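Local coordinates for protein beta-galactosidase (Bacteroides thetaiotaomicron, PDB 5MUJ) that binds the chain B oligosaccharide of the plant pectin rhamnogalacturonan II and is probably a glycoside hydrolase acting on that glycan, at residues G48-P53 / I359-S364; K59-T64 / F347-N352; Y76-G81 / E91-E96; E329-K334 / E355-A360. All coordinates share one frame; numbering follows the deposited sequence. Where two conformers were deposited one is given.

Interaction 1: residues G48-P53 / I359-S364; sequences GLAVAP and IAIATS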
loop_
_atom_site.group_PDB
_atom_site.type_symbol
_atom_site.label_atom_id
_atom_site.label_comp_id
_atom_site.label_asym_id
_atom_site.label_seq_id
_atom_site.Cartn_x
_atom_site.Cartn_y
_atom_site.Cartn_z
ATOM N N GLY A 48 -8.171 17.026 0.666
ATOM C CA GLY A 48 -9.235 16.449 -0.124
ATOM C C GLY A 48 -8.620 15.564 -1.182
ATOM O O GLY A 48 -7.469 15.119 -1.038
ATOM N N LEU A 49 -9.361 15.329 -2.250
ATOM C CA LEU A 49 -8.937 14.345 -3.245
ATOM C C LEU A 49 -7.718 14.818 -4.016
ATOM O O LEU A 49 -7.564 16.036 -4.319
ATOM C CB LEU A 49 -10.084 13.974 -4.170
ATOM C CG LEU A 49 -11.264 13.281 -3.471
ATOM C CD1 LEU A 49 -12.566 13.422 -4.224
ATOM C CD2 LEU A 49 -10.962 11.798 -3.228
ATOM N N ALA A 50 -6.837 13.873 -4.306
ATOM C CA ALA A 50 -5.642 14.097 -5.104
ATOM C C ALA A 50 -5.875 13.542 -6.514
ATOM O O ALA A 50 -5.532 14.155 -7.524
ATOM C CB ALA A 50 -4.476 13.356 -4.477
ATOM N N VAL A 51 -6.379 12.311 -6.554
ATOM C CA VAL A 51 -6.672 11.622 -7.778
ATOM C C VAL A 51 -8.024 10.954 -7.667
ATOM O O VAL A 51 -8.189 10.081 -6.822
ATOM C CB VAL A 51 -5.571 10.591 -8.150
ATOM C CG1 VAL A 51 -5.788 10.078 -9.571
ATOM C CG2 VAL A 51 -4.169 11.210 -8.096
ATOM N N ALA A 52 -8.956 11.299 -8.538
ATOM C CA ALA A 52 -10.312 10.821 -8.530
ATOM C C ALA A 52 -10.738 10.283 -9.899
ATOM O O ALA A 52 -10.339 10.819 -10.937
ATOM C CB ALA A 52 -11.250 11.923 -8.103
ATOM N N PRO A 53 -11.552 9.206 -9.904
ATOM C CA PRO A 53 -12.182 8.752 -11.141
ATOM C C PRO A 53 -13.169 9.773 -11.690
ATOM O O PRO A 53 -13.839 10.473 -10.898
ATOM C CB PRO A 53 -12.899 7.463 -10.711
ATOM C CG PRO A 53 -13.230 7.716 -9.297
ATOM C CD PRO A 53 -12.070 8.468 -8.737
ATOM N N ILE A 359 -8.111 8.605 -4.244
ATOM C CA ILE A 359 -6.988 8.875 -3.365
ATOM C C ILE A 359 -7.124 10.311 -2.874
ATOM O O ILE A 359 -7.334 11.246 -3.683
ATOM C CB ILE A 359 -5.644 8.675 -4.074
ATOM C CG1 ILE A 359 -5.460 7.182 -4.382
ATOM C CG2 ILE A 359 -4.450 9.178 -3.257
ATOM C CD1 ILE A 359 -4.400 6.840 -5.413
ATOM N N ALA A 360 -7.010 10.500 -1.561
ATOM C CA ALA A 360 -7.071 11.836 -0.895
ATOM C C ALA A 360 -5.828 12.096 -0.057
ATOM O O ALA A 360 -4.962 11.229 0.118
ATOM C CB ALA A 360 -8.267 11.955 -0.044
ATOM N N ILE A 361 -5.714 13.333 0.425
ATOM C CA ILE A 361 -4.580 13.743 1.221
ATOM C C ILE A 361 -4.990 14.434 2.512
ATOM O O ILE A 361 -5.893 15.280 2.506
ATOM C CB ILE A 361 -3.716 14.751 0.453
ATOM C CG1 ILE A 361 -3.633 14.337 -0.996
ATOM C CG2 ILE A 361 -2.331 14.814 1.052
ATOM C CD1 ILE A 361 -2.783 15.288 -1.806
ATOM N N ALA A 362 -4.275 14.143 3.593
ATOM C CA ALA A 362 -4.402 14.911 4.834
ATOM C C ALA A 362 -3.004 15.482 5.184
ATOM O O ALA A 362 -1.985 14.912 4.814
ATOM C CB ALA A 362 -4.964 14.032 5.954
ATOM N N THR A 363 -2.959 16.647 5.854
ATOM C CA THR A 363 -1.682 17.303 6.145
ATOM C C THR A 363 -1.568 17.745 7.599
ATOM O O THR A 363 -2.563 17.870 8.288
ATOM C CB THR A 363 -1.455 18.513 5.218
ATOM O OG1 THR A 363 -2.540 19.425 5.366
ATOM C CG2 THR A 363 -1.338 18.051 3.758
ATOM N N SER A 364 -0.342 17.953 8.045
ATOM C CA SER A 364 -0.065 18.390 9.414
ATOM C C SER A 364 -0.425 19.886 9.706
ATOM O O SER A 364 -0.659 20.229 10.867
ATOM C CB SER A 364 1.391 18.181 9.751
ATOM O OG SER A 364 2.212 18.767 8.767
#

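Interaction 2: residues K59-T64 / F347-N352; sequences KIDCPT and FYCAVN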
loop_
_atom_site.group_PDB
_atom_site.type_symbol
_atom_site.label_atom_id
_atom_site.label_comp_id
_atom_site.label_asym_id
_atom_site.label_seq_id
_atom_site.Cartn_x
_atom_site.Cartn_y
_atom_site.Cartn_z
ATOM N N LYS A 59 -12.383 2.906 -10.198
ATOM C CA LYS A 59 -12.017 3.126 -8.821
ATOM C C LYS A 59 -10.506 3.237 -8.750
ATOM O O LYS A 59 -9.804 2.466 -9.387
ATOM C CB LYS A 59 -12.504 1.952 -7.953
ATOM C CG LYS A 59 -14.001 1.729 -8.012
ATOM C CD LYS A 59 -14.424 0.471 -7.234
ATOM C CE LYS A 59 -15.862 0.008 -7.466
ATOM N NZ LYS A 59 -16.897 0.947 -6.939
ATOM N N ILE A 60 -10.019 4.156 -7.928
ATOM C CA ILE A 60 -8.603 4.513 -7.842
ATOM C C ILE A 60 -8.093 4.313 -6.397
ATOM O O ILE A 60 -8.704 4.822 -5.451
ATOM C CB ILE A 60 -8.396 5.976 -8.318
ATOM C CG1 ILE A 60 -8.584 6.033 -9.846
ATOM C CG2 ILE A 60 -7.020 6.483 -7.902
ATOM C CD1 ILE A 60 -8.531 7.430 -10.436
ATOM N N ASP A 61 -6.935 3.668 -6.248
ATOM C CA ASP A 61 -6.430 3.273 -4.923
ATOM C C ASP A 61 -4.907 3.123 -4.923
ATOM O O ASP A 61 -4.237 3.259 -5.985
ATOM C CB ASP A 61 -7.139 1.929 -4.567
ATOM C CG ASP A 61 -7.156 1.562 -3.098
ATOM O OD1 ASP A 61 -6.397 2.071 -2.263
ATOM O OD2 ASP A 61 -7.979 0.681 -2.778
ATOM N N CYS A 62 -4.361 2.860 -3.752
ATOM C CA CYS A 62 -3.032 2.302 -3.567
ATOM C C CYS A 62 -1.924 3.231 -4.032
ATOM O O CYS A 62 -1.180 2.880 -4.920
ATOM C CB CYS A 62 -2.873 0.965 -4.307
ATOM S SG CYS A 62 -4.005 -0.373 -3.880
ATOM N N PRO A 63 -1.868 4.465 -3.461
ATOM C CA PRO A 63 -0.789 5.355 -3.755
ATOM C C PRO A 63 0.591 4.940 -3.278
ATOM O O PRO A 63 0.761 4.458 -2.133
ATOM C CB PRO A 63 -1.201 6.646 -3.021
ATOM C CG PRO A 63 -1.957 6.141 -1.830
ATOM C CD PRO A 63 -2.750 5.006 -2.399
ATOM N N THR A 64 1.573 5.156 -4.145
ATOM C CA THR A 64 2.963 5.136 -3.749
ATOM C C THR A 64 3.573 6.435 -4.271
ATOM O O THR A 64 3.526 6.695 -5.479
ATOM C CB THR A 64 3.720 3.931 -4.336
ATOM O OG1 THR A 64 2.987 2.734 -4.097
ATOM C CG2 THR A 64 5.102 3.768 -3.712
ATOM N N PHE A 347 -1.212 10.375 2.258
ATOM C CA PHE A 347 -2.044 9.958 1.148
ATOM C C PHE A 347 -2.833 8.711 1.522
ATOM O O PHE A 347 -2.270 7.771 2.125
ATOM C CB PHE A 347 -1.186 9.671 -0.092
ATOM C CG PHE A 347 -0.449 10.893 -0.596
ATOM C CD1 PHE A 347 0.737 11.302 -0.002
ATOM C CD2 PHE A 347 -0.958 11.649 -1.652
ATOM C CE1 PHE A 347 1.422 12.451 -0.455
ATOM C CE2 PHE A 347 -0.288 12.802 -2.091
ATOM C CZ PHE A 347 0.896 13.182 -1.494
ATOM N N TYR A 348 -4.112 8.676 1.198
ATOM C CA TYR A 348 -4.959 7.536 1.597
ATOM C C TYR A 348 -6.068 7.322 0.615
ATOM O O TYR A 348 -6.287 8.171 -0.248
ATOM C CB TYR A 348 -5.515 7.735 3.006
ATOM C CG TYR A 348 -6.552 8.848 3.205
ATOM C CD1 TYR A 348 -6.160 10.191 3.444
ATOM C CD2 TYR A 348 -7.892 8.602 3.079
ATOM C CE1 TYR A 348 -7.120 11.153 3.665
ATOM C CE2 TYR A 348 -8.861 9.578 3.274
ATOM C CZ TYR A 348 -8.450 10.884 3.541
ATOM O OH TYR A 348 -9.401 11.898 3.762
ATOM N N CYS A 349 -6.723 6.173 0.676
ATOM C CA CYS A 349 -7.833 5.844 -0.217
ATOM C C CYS A 349 -9.140 6.186 0.476
ATOM O O CYS A 349 -9.404 5.717 1.594
ATOM C CB CYS A 349 -7.815 4.357 -0.618
ATOM S SG CYS A 349 -9.260 3.833 -1.565
ATOM N N ALA A 350 -9.930 7.046 -0.180
ATOM C CA ALA A 350 -11.188 7.529 0.333
ATOM C C ALA A 350 -12.295 6.808 -0.399
ATOM O O ALA A 350 -12.284 6.785 -1.640
ATOM C CB ALA A 350 -11.271 9.040 0.059
ATOM N N VAL A 351 -13.211 6.183 0.371
ATOM C CA VAL A 351 -14.402 5.568 -0.144
ATOM C C VAL A 351 -15.628 6.094 0.604
ATOM O O VAL A 351 -15.620 6.173 1.828
ATOM C CB VAL A 351 -14.318 4.032 0.020
ATOM C CG1 VAL A 351 -15.550 3.319 -0.570
ATOM C CG2 VAL A 351 -13.017 3.549 -0.609
ATOM N N ASN A 352 -16.692 6.411 -0.139
ATOM C CA ASN A 352 -17.925 6.924 0.446
ATOM C C ASN A 352 -19.017 5.862 0.414
ATOM O O ASN A 352 -18.760 4.722 0.007
ATOM C CB ASN A 352 -18.348 8.225 -0.264
ATOM C CG ASN A 352 -18.642 8.048 -1.747
ATOM O OD1 ASN A 352 -18.921 6.949 -2.252
ATOM N ND2 ASN A 352 -18.610 9.169 -2.463
#

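Interaction 3: residues Y76-G81 / E91-E96; sequences YVVYNG and ETWIAE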
loop_
_atom_site.group_PDB
_atom_site.type_symbol
_atom_site.label_atom_id
_atom_site.label_comp_id
_atom_site.label_asym_id
_atom_site.label_seq_id
_atom_site.Cartn_x
_atom_site.Cartn_y
_atom_site.Cartn_z
ATOM N N TYR A 76 -0.488 4.476 -8.850
ATOM C CA TYR A 76 -1.779 4.069 -8.282
ATOM C C TYR A 76 -2.454 2.986 -9.141
ATOM O O TYR A 76 -2.079 2.763 -10.282
ATOM C CB TYR A 76 -2.692 5.265 -8.040
ATOM C CG TYR A 76 -3.107 6.019 -9.297
ATOM C CD1 TYR A 76 -4.258 5.660 -9.997
ATOM C CD2 TYR A 76 -2.370 7.135 -9.756
ATOM C CE1 TYR A 76 -4.649 6.314 -11.153
ATOM C CE2 TYR A 76 -2.767 7.819 -10.916
ATOM C CZ TYR A 76 -3.918 7.450 -11.571
ATOM O OH TYR A 76 -4.329 8.105 -12.706
ATOM N N VAL A 77 -3.408 2.274 -8.542
ATOM C CA VAL A 77 -4.106 1.251 -9.277
ATOM C C VAL A 77 -5.506 1.755 -9.649
ATOM O O VAL A 77 -6.121 2.565 -8.933
ATOM C CB VAL A 77 -4.165 -0.100 -8.506
ATOM C CG1 VAL A 77 -2.734 -0.508 -8.145
ATOM C CG2 VAL A 77 -5.094 -0.029 -7.284
ATOM N N VAL A 78 -5.972 1.299 -10.789
ATOM C CA VAL A 78 -7.289 1.555 -11.277
ATOM C C VAL A 78 -8.006 0.181 -11.463
ATOM O O VAL A 78 -7.480 -0.758 -12.094
ATOM C CB VAL A 78 -7.253 2.281 -12.632
ATOM C CG1 VAL A 78 -8.631 2.346 -13.258
ATOM C CG2 VAL A 78 -6.667 3.701 -12.486
ATOM N N TYR A 79 -9.208 0.096 -10.945
ATOM C CA TYR A 79 -10.138 -1.023 -11.225
ATOM C C TYR A 79 -11.236 -0.448 -12.101
ATOM O O TYR A 79 -11.785 0.617 -11.759
ATOM C CB TYR A 79 -10.722 -1.578 -9.922
ATOM C CG TYR A 79 -11.879 -2.517 -10.157
ATOM C CD1 TYR A 79 -11.663 -3.798 -10.674
ATOM C CD2 TYR A 79 -13.174 -2.135 -9.893
ATOM C CE1 TYR A 79 -12.716 -4.641 -10.935
ATOM C CE2 TYR A 79 -14.241 -2.990 -10.127
ATOM C CZ TYR A 79 -13.999 -4.249 -10.654
ATOM O OH TYR A 79 -15.013 -5.149 -10.886
ATOM N N ASN A 80 -11.508 -1.079 -13.239
ATOM C CA ASN A 80 -12.370 -0.474 -14.273
ATOM C C ASN A 80 -13.779 -1.031 -14.265
ATOM O O ASN A 80 -14.331 -1.418 -15.305
ATOM C CB ASN A 80 -11.743 -0.575 -15.662
ATOM C CG ASN A 80 -11.545 -2.011 -16.113
ATOM O OD1 ASN A 80 -11.528 -2.940 -15.299
ATOM N ND2 ASN A 80 -11.353 -2.196 -17.398
ATOM N N GLY A 81 -14.361 -1.029 -13.074
ATOM C CA GLY A 81 -15.731 -1.472 -12.865
ATOM C C GLY A 81 -16.369 -0.665 -11.746
ATOM O O GLY A 81 -15.665 -0.062 -10.946
ATOM N N GLU A 91 -5.123 -2.217 -13.316
ATOM C CA GLU A 91 -3.906 -1.698 -13.972
ATOM C C GLU A 91 -3.236 -0.649 -13.090
ATOM O O GLU A 91 -3.852 -0.131 -12.172
ATOM C CB GLU A 91 -4.190 -1.116 -15.380
ATOM C CG GLU A 91 -4.731 -2.129 -16.373
ATOM C CD GLU A 91 -4.928 -1.579 -17.751
ATOM O OE1 GLU A 91 -5.712 -0.591 -17.908
ATOM O OE2 GLU A 91 -4.258 -2.100 -18.652
ATOM N N THR A 92 -1.962 -0.393 -13.359
ATOM C CA THR A 92 -1.211 0.553 -12.589
ATOM C C THR A 92 -0.898 1.726 -13.524
ATOM O O THR A 92 -0.434 1.574 -14.663
ATOM C CB THR A 92 0.054 -0.042 -12.034
ATOM O OG1 THR A 92 -0.265 -1.248 -11.322
ATOM C CG2 THR A 92 0.780 0.915 -11.080
ATOM N N TRP A 93 -1.159 2.902 -12.960
ATOM C CA TRP A 93 -0.956 4.198 -13.626
ATOM C C TRP A 93 0.058 5.011 -12.802
ATOM O O TRP A 93 0.364 4.748 -11.635
ATOM C CB TRP A 93 -2.296 4.949 -13.733
ATOM C CG TRP A 93 -3.322 4.321 -14.588
ATOM C CD1 TRP A 93 -3.961 3.119 -14.360
ATOM C CD2 TRP A 93 -3.866 4.816 -15.801
ATOM N NE1 TRP A 93 -4.858 2.835 -15.363
ATOM C CE2 TRP A 93 -4.824 3.865 -16.271
ATOM C CE3 TRP A 93 -3.633 5.971 -16.554
ATOM C CZ2 TRP A 93 -5.538 4.047 -17.448
ATOM C CZ3 TRP A 93 -4.318 6.138 -17.722
ATOM C CH2 TRP A 93 -5.283 5.226 -18.155
ATOM N N ILE A 94 0.481 6.089 -13.425
ATOM C CA ILE A 94 1.410 7.069 -12.812
ATOM C C ILE A 94 0.924 8.519 -13.045
ATOM O O ILE A 94 0.440 8.852 -14.118
ATOM C CB ILE A 94 2.880 6.832 -13.239
ATOM C CG1 ILE A 94 3.862 7.525 -12.306
ATOM C CG2 ILE A 94 3.144 7.280 -14.677
ATOM C CD1 ILE A 94 5.303 7.128 -12.512
ATOM N N ALA A 95 1.072 9.329 -11.998
ATOM C CA ALA A 95 0.729 10.733 -12.091
ATOM C C ALA A 95 1.875 11.528 -11.546
ATOM O O ALA A 95 2.731 11.061 -10.804
ATOM C CB ALA A 95 -0.515 11.066 -11.311
ATOM N N GLU A 96 1.954 12.757 -12.041
ATOM C CA GLU A 96 3.000 13.684 -11.571
ATOM C C GLU A 96 2.436 14.940 -10.859
ATOM O O GLU A 96 1.268 15.276 -11.014
ATOM C CB GLU A 96 3.911 14.140 -12.722
ATOM C CG GLU A 96 3.219 15.001 -13.782
ATOM C CD GLU A 96 4.132 15.537 -14.845
ATOM O OE1 GLU A 96 5.182 14.944 -15.145
ATOM O OE2 GLU A 96 3.776 16.590 -15.381
#

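Interaction 4: residues E329-K334 / E355-A360; sequences ELFAHK and EQRGIA. With RAM (alpha-L-rhamnopyranose), chain B.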
loop_
_atom_site.group_PDB
_atom_site.type_symbol
_atom_site.label_atom_id
_atom_site.label_comp_id
_atom_site.label_asym_id
_atom_site.label_seq_id
_atom_site.Cartn_x
_atom_site.Cartn_y
_atom_site.Cartn_z
ATOM N N GLU A 329 -16.515 8.873 3.830
ATOM C CA GLU A 329 -17.435 8.565 4.903
ATOM C C GLU A 329 -17.575 7.059 5.234
ATOM O O GLU A 329 -18.061 6.736 6.302
ATOM C CB GLU A 329 -18.808 9.141 4.609
ATOM C CG GLU A 329 -19.570 8.427 3.507
ATOM C CD GLU A 329 -20.747 9.198 2.920
ATOM O OE1 GLU A 329 -21.301 10.113 3.578
ATOM O OE2 GLU A 329 -21.129 8.866 1.780
ATOM N N LEU A 330 -17.170 6.176 4.322
ATOM C CA LEU A 330 -17.233 4.729 4.552
ATOM C C LEU A 330 -15.873 4.183 4.983
ATOM O O LEU A 330 -15.765 3.589 6.063
ATOM C CB LEU A 330 -17.749 4.024 3.301
ATOM C CG LEU A 330 -17.891 2.492 3.430
ATOM C CD1 LEU A 330 -18.855 2.114 4.544
ATOM C CD2 LEU A 330 -18.323 1.876 2.109
ATOM N N PHE A 331 -14.855 4.363 4.131
ATOM C CA PHE A 331 -13.508 3.929 4.413
ATOM C C PHE A 331 -12.552 5.113 4.249
ATOM O O PHE A 331 -12.667 5.872 3.267
ATOM C CB PHE A 331 -13.007 2.815 3.463
ATOM C CG PHE A 331 -13.880 1.580 3.368
ATOM C CD1 PHE A 331 -14.437 1.015 4.499
ATOM C CD2 PHE A 331 -14.058 0.926 2.141
ATOM C CE1 PHE A 331 -15.197 -0.144 4.399
ATOM C CE2 PHE A 331 -14.840 -0.217 2.040
ATOM C CZ PHE A 331 -15.394 -0.745 3.177
ATOM N N ALA A 332 -11.618 5.298 5.180
ATOM C CA ALA A 332 -10.528 6.296 5.002
ATOM C C ALA A 332 -9.257 5.582 5.407
ATOM O O ALA A 332 -8.981 5.425 6.586
ATOM C CB ALA A 332 -10.741 7.565 5.834
ATOM N N HIS A 333 -8.533 5.069 4.423
ATOM C CA HIS A 333 -7.668 3.931 4.667
ATOM C C HIS A 333 -6.631 3.682 3.574
ATOM O O HIS A 333 -6.850 3.964 2.397
ATOM C CB HIS A 333 -8.527 2.658 4.908
ATOM C CG HIS A 333 -9.172 2.089 3.686
ATOM N ND1 HIS A 333 -9.473 2.802 2.556
ATOM C CD2 HIS A 333 -9.540 0.811 3.406
ATOM C CE1 HIS A 333 -10.030 2.018 1.653
ATOM N NE2 HIS A 333 -10.083 0.796 2.148
ATOM N N LYS A 334 -5.533 3.054 4.008
ATOM C CA LYS A 334 -4.349 2.723 3.203
ATOM C C LYS A 334 -3.478 3.937 3.219
ATOM O O LYS A 334 -4.018 5.035 3.245
ATOM C CB LYS A 334 -4.697 2.180 1.824
ATOM C CG LYS A 334 -5.740 1.066 1.871
ATOM C CD LYS A 334 -5.931 0.449 0.523
ATOM C CE LYS A 334 -6.996 -0.625 0.573
ATOM N NZ LYS A 334 -7.194 -1.207 -0.767
ATOM N N GLU A 355 -19.734 4.090 -2.595
ATOM C CA GLU A 355 -18.597 3.250 -2.929
ATOM C C GLU A 355 -17.759 3.791 -4.074
ATOM O O GLU A 355 -17.016 3.050 -4.710
ATOM C CB GLU A 355 -19.008 1.792 -3.137
ATOM C CG GLU A 355 -19.542 1.147 -1.866
ATOM C CD GLU A 355 -20.137 -0.218 -2.122
ATOM O OE1 GLU A 355 -19.493 -1.242 -1.791
ATOM O OE2 GLU A 355 -21.252 -0.269 -2.678
ATOM N N GLN A 356 -17.821 5.107 -4.265
ATOM C CA GLN A 356 -16.865 5.785 -5.110
ATOM C C GLN A 356 -15.519 5.735 -4.401
ATOM O O GLN A 356 -15.455 5.826 -3.170
ATOM C CB GLN A 356 -17.309 7.225 -5.383
ATOM C CG GLN A 356 -18.680 7.339 -6.006
ATOM C CD GLN A 356 -19.133 8.793 -6.156
ATOM O OE1 GLN A 356 -19.066 9.587 -5.231
ATOM N NE2 GLN A 356 -19.619 9.116 -7.320
ATOM N N ARG A 357 -14.452 5.566 -5.169
ATOM C CA ARG A 357 -13.143 5.290 -4.612
ATOM C C ARG A 357 -12.058 6.109 -5.304
ATOM O O ARG A 357 -11.851 6.003 -6.506
ATOM C CB ARG A 357 -12.852 3.793 -4.744
ATOM C CG ARG A 357 -11.507 3.380 -4.176
ATOM C CD ARG A 357 -11.336 1.847 -4.110
ATOM N NE ARG A 357 -12.290 1.153 -3.234
ATOM C CZ ARG A 357 -11.977 0.448 -2.129
ATOM N NH1 ARG A 357 -10.729 0.326 -1.717
ATOM N NH2 ARG A 357 -12.950 -0.080 -1.398
ATOM N N GLY A 358 -11.298 6.832 -4.501
ATOM C CA GLY A 358 -10.175 7.633 -4.984
ATOM C C GLY A 358 -9.135 7.821 -3.919
ATOM O O GLY A 358 -9.244 7.240 -2.822
ATOM N N ILE A 359 -8.111 8.605 -4.244
ATOM C CA ILE A 359 -6.988 8.875 -3.365
ATOM C C ILE A 359 -7.124 10.311 -2.874
ATOM O O ILE A 359 -7.334 11.246 -3.683
ATOM C CB ILE A 359 -5.644 8.675 -4.074
ATOM C CG1 ILE A 359 -5.460 7.182 -4.382
ATOM C CG2 ILE A 359 -4.450 9.178 -3.257
ATOM C CD1 ILE A 359 -4.400 6.840 -5.413
ATOM N N ALA A 360 -7.010 10.500 -1.561
ATOM C CA ALA A 360 -7.071 11.836 -0.895
ATOM C C ALA A 360 -5.828 12.096 -0.057
ATOM O O ALA A 360 -4.962 11.229 0.118
ATOM C CB ALA A 360 -8.267 11.955 -0.044
HETATM C C1 RAM B . -10.955 -5.254 0.834
HETATM C C2 RAM B . -9.905 -4.558 0.007
HETATM C C3 RAM B . -10.413 -3.156 -0.324
HETATM C C4 RAM B . -10.697 -2.437 0.995
HETATM C C5 RAM B . -11.643 -3.164 1.961
HETATM C C6 RAM B . -11.549 -2.622 3.377
HETATM O O2 RAM B . -8.673 -4.518 0.776
HETATM O O3 RAM B . -9.480 -2.422 -1.121
HETATM O O4 RAM B . -11.334 -1.205 0.700
HETATM O O5 RAM B . -11.510 -4.608 1.996
#

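Interaction 1: residues G48-P53 / I359-S364
Ile359 O is gripped by two successive amides: Ala50 N reaches it at 2.7 Å with a nearly straight N-H (168°), and Val51 N at 3.2 Å. One carbonyl thus serves two donors, the signature of a classic beta bulge, and Ile359 N in turn donates to Val51 O at 3.0 Å. Before the bulge the pairing is plainly antiparallel: Ile361 N donates to Gly48 O at 2.9 Å, while the reverse bond from Gly48 N is weak. Leu49 and Ala360 form the non-hydrogen-bonded pair between. At its backbone angles Gly48 could not carry a CB without pressing it against the preceding carbonyl O. The bulge turns Ala50 CB onto strand 357-363, 3.7 Å from Ile361 CD1; Ile361 swings CG1 anti to its own carbonyl carbon (chi1 -40°), which lays that branch alongside the methyl. Val51 and Ile359 share one face and pack on Met74, Tyr76 and Ile60. Here strand 45-51, from near the N-terminus, is the outermost strand of the last blade of a five-bladed beta-propeller, the closure often termed molecular velcro. Its chemistry is almost wholly main-chain, so the ring is fastened by buried amide bonds, with small apolar contacts filling in.

Interaction 2: residues K59-T64 / F347-N352
Asp61 brings the end of its side chain against Cys349. Its CB lies 4.1 Å from Cys349 SG, and the next atom, CG, is closer to the same sulfur at 3.5 Å. The sulfur stands above the carboxylate plane, nearly equidistant from the two oxygens: OD1 is 3.4 Å from Cys349 SG and OD2 3.6 Å. OD1 also comes to 3.2 Å from Cys349 CB and takes a weak bond from Cys62 N in its own strand. OD2 has the stronger mates, for Lys334 NZ and Arg357 NH1 both form salt bridges to it, and Asp61 touches a bound rhamnose of the glycan pocket. With CG anti to the backbone N (chi1 -160°), the carboxylate is carried over to Cys349, whose SG, itself anti to its N (chi1 173°), lies over the carboxylate and also packs on Arg357.

The two strands belong to different blades of the propeller. Strand 59-68 is the innermost strand of the first blade, which is why Asp61 reaches the sugar, and strand 343-351 an inner strand of the sheet that also holds strand 45-51; their axes run antiparallel at 6.5 Å, too far for sheet pairing, and side chains fill the space. Further along, Pro63 CG rests on Phe347 CB at 4.0 Å, the two side chains meeting at a slant. The phenyl ring then leads away from Pro63, toward Met74, Ile338 and Ile361, so this end of the seam is apolar while the Asp61 end is polar and faces the sugar.

Interaction 3: residues Y76-G81 / E91-E96
Strands 76-79 and 91-96 run antiparallel with a marked twist, their directions 132° apart, and two hydrogen-bonded pairs, Tyr76 with Trp93 and Val78 with Glu91, flank the non-hydrogen-bonded pair of Val77 and Thr92. The bond from Trp93 N to Tyr76 O is 2.8 Å long and almost straight. Trp93 CB sits over one face of the Tyr76 ring, 3.9 Å from its centroid, a CH-pi contact. Tyr76 holds its CG between the backbone N and carbonyl carbon (chi1 64°), which tips the ring across the neighbouring strand. The indole lies nearly parallel to the phenol ring, the planes 13° apart, but slides past it, so the rings barely overlap. Val78 CG2 covers a face of the indole, 3.3 Å from Trp93 CD1, while Ala95 CB meets the Tyr76 ring at its edge, 4.0 Å from CE2.

This hairpin supplies the two middle strands of the first propeller blade, and strand 104-110 continues the sheet beyond Trp93: Tyr76 OH bonds to Thr105 OG1 there, and Glu91 pairs with Arg108 and accepts from Tyr112 N. An alanine in place of Tyr76 is likely to leave Trp93 CB and Ala95 CB facing a gap and Thr105 OG1 without its phenol partner. On the opposite face, Val77 CG1 approaches Thr92 OG1 at 4.1 Å, and that hydroxyl is bonded to Arg122 O and Gly124 N of strand 121-126 in another blade.

Interaction 4: residues E329-K334 / E355-A360
The glycan pocket is built here from Phe331, His333, Lys334 and Arg357, which close round a bound rhamnose. Its O4 is held by three nitrogens: Arg357 NH1 and NH2 both donate to RAM O4 at 2.9 Å, in the guanidinium plane, and His333 NE2 meets the same oxygen at 2.8 Å. Lys334 NZ, at the end of an extended chain, gives RAM O3 a bond of 2.6 Å. Arg357 bends at its third torsion (chi3 -62°), which brings the guanidinium up to the sugar and sets NH2 at the edge of the Phe331 ring, 3.8 Å from CD2, the two planes 63° apart. In the propeller blade, strands 331-340 and 357-363 are not neighbours, since strand 343-351 lies between; long side chains therefore bridge the gap. The His333 ring is sandwiched between Phe331 CB and Lys334 CG and fixed in rotation by its ND1 bond to Cys349 O; a leucine here would probably leave RAM O4 short of one partner and Cys349 O without its imidazole donor. Phe331 offers one face to RAM C6 and the other to Leu330 CG, while farther out Leu330 CD2 touches Glu355 CG at 4.2 Å.

Interactions 1, 2 and 4 all draw on the last propeller blade: 1 and 4 share Ile359 and Ala360, and 2 reaches strand 343-351, which lies between the two strands of 4. Interaction 3 sits within the first blade and meets the last through Tyr76, which packs on Ile359 and Val51. The first three contacts are essentially interior, whereas interaction 4 runs out to the exposed Glu355. Their chemistry follows their place: main-chain pairing within a sheet in 1 and 3, side chains meeting between blades in 2, apolar at one end and acidic at the other, and charged and polar groups turned on the sugar in 4. Interactions 2 and 4 meet at the pocket.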